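Local coordinates for protein IRMA (Escherichia coli CFT073, PDB 5EK5) that is a secreted, virulence-associated protein of fibronectin fold that probably acts as an interleukin receptor mimic, at residues Q47-D50 and Q54-V57. Numbering follows the deposited sequence.
Sequences QLKD and QTLV
Q54 is gripped by the carboxylate of D50 in two places. Its NE2 donates to D50 OD2 at 2.7 Å on the syn side, with amide and carboxylate planes turned 41° apart, while its backbone N reaches D50 OD1 (2.8 Å) from above the carboxylate plane. With D50 CG set between its own N and carbonyl carbon (chi1 60°), this rotation brings the carboxylate to Q54 N, and D50 N returns a bond to Q54 O at 3.0 Å. The same Q54 O also takes a CA-H...O contact from K49 CA, 3.2 Å away. T55 pairs with K49 as a non-hydrogen-bonded antiparallel pair. This is the turn end of the hairpin joining strands 42-49 and 55-63, at the edge of one sheet of the fibronectin fold. At L56 the strand breaks step in a beta bulge: L56 N donates to L48 O (2.7 Å), yet L48 N bonds to V57 O, so two residues face one. L56 has the helix-like psi (-69°) of the first bulge residue, and its side chain points toward strand 42-49, where CD1 lies against the backbone of K49 and D50. V57 CG2 meets L48 CD2 at 3.9 Å, and both side chains touch T81 on strand 74-82 of the facing sheet.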
loop_
_atom_site.group_PDB
_atom_site.type_symbol
_atom_site.label_atom_id
_atom_site.label_comp_id
_atom_site.label_asym_id
_atom_site.label_seq_id
_atom_site.Cartn_x
_atom_site.Cartn_y
_atom_site.Cartn_z
ATOM N N GLN B 47 -17.938 3.771 7.132
ATOM C CA GLN B 47 -18.234 3.102 8.397
ATOM C C GLN B 47 -16.964 2.528 9.012
ATOM O O GLN B 47 -16.301 1.688 8.406
ATOM C CB GLN B 47 -19.255 1.977 8.211
ATOM C CG GLN B 47 -20.705 2.417 8.167
ATOM C CD GLN B 47 -21.653 1.244 7.986
ATOM O OE1 GLN B 47 -21.259 0.182 7.503
ATOM N NE2 GLN B 47 -22.904 1.427 8.386
ATOM N N LEU B 48 -16.631 2.973 10.219
ATOM C CA LEU B 48 -15.490 2.409 10.935
ATOM C C LEU B 48 -15.955 1.212 11.751
ATOM O O LEU B 48 -16.935 1.296 12.490
ATOM C CB LEU B 48 -14.816 3.449 11.837
ATOM C CG LEU B 48 -13.939 4.523 11.179
ATOM C CD1 LEU B 48 -14.714 5.388 10.192
ATOM C CD2 LEU B 48 -13.260 5.386 12.226
ATOM N N LYS B 49 -15.248 0.097 11.611
ATOM C CA LYS B 49 -15.688 -1.159 12.194
ATOM C C LYS B 49 -14.601 -1.757 13.073
ATOM O O LYS B 49 -13.415 -1.536 12.833
ATOM C CB LYS B 49 -16.064 -2.140 11.083
ATOM C CG LYS B 49 -17.249 -1.686 10.238
ATOM C CD LYS B 49 -17.560 -2.678 9.132
ATOM C CE LYS B 49 -18.830 -2.290 8.399
ATOM N NZ LYS B 49 -19.284 -3.360 7.473
ATOM N N ASP B 50 -14.998 -2.505 14.100
ATOM C CA ASP B 50 -14.016 -3.240 14.892
ATOM C C ASP B 50 -13.607 -4.514 14.152
ATOM O O ASP B 50 -14.022 -4.731 13.011
ATOM C CB ASP B 50 -14.549 -3.538 16.305
ATOM C CG ASP B 50 -15.820 -4.381 16.311
ATOM O OD1 ASP B 50 -16.067 -5.154 15.363
ATOM O OD2 ASP B 50 -16.588 -4.257 17.288
ATOM N N GLN B 54 -18.316 -5.093 13.690
ATOM C CA GLN B 54 -19.351 -4.252 14.284
ATOM C C GLN B 54 -19.080 -2.774 14.022
ATOM O O GLN B 54 -17.958 -2.301 14.188
ATOM C CB GLN B 54 -19.451 -4.511 15.788
ATOM C CG GLN B 54 -19.701 -5.969 16.148
ATOM C CD GLN B 54 -19.642 -6.223 17.643
ATOM O OE1 GLN B 54 -20.614 -6.681 18.245
ATOM N NE2 GLN B 54 -18.492 -5.937 18.248
ATOM N N THR B 55 -20.118 -2.051 13.616
ATOM C CA THR B 55 -19.987 -0.637 13.291
ATOM C C THR B 55 -19.763 0.193 14.549
ATOM O O THR B 55 -20.520 0.088 15.517
ATOM C CB THR B 55 -21.234 -0.113 12.554
ATOM O OG1 THR B 55 -21.370 -0.792 11.301
ATOM C CG2 THR B 55 -21.122 1.383 12.305
ATOM N N LEU B 56 -18.713 1.007 14.533
ATOM C CA LEU B 56 -18.410 1.891 15.649
ATOM C C LEU B 56 -18.981 3.281 15.398
ATOM O O LEU B 56 -19.925 3.706 16.063
ATOM C CB LEU B 56 -16.898 1.969 15.868
ATOM C CG LEU B 56 -16.188 0.623 16.038
ATOM C CD1 LEU B 56 -14.679 0.794 15.988
ATOM C CD2 LEU B 56 -16.610 -0.051 17.331
ATOM N N VAL B 57 -18.407 3.981 14.425
ATOM C CA VAL B 57 -18.897 5.293 14.022
ATOM C C VAL B 57 -18.964 5.398 12.505
ATOM O O VAL B 57 -18.334 4.619 11.788
ATOM C CB VAL B 57 -18.003 6.438 14.552
ATOM C CG1 VAL B 57 -18.184 6.617 16.050
ATOM C CG2 VAL B 57 -16.543 6.180 14.210
#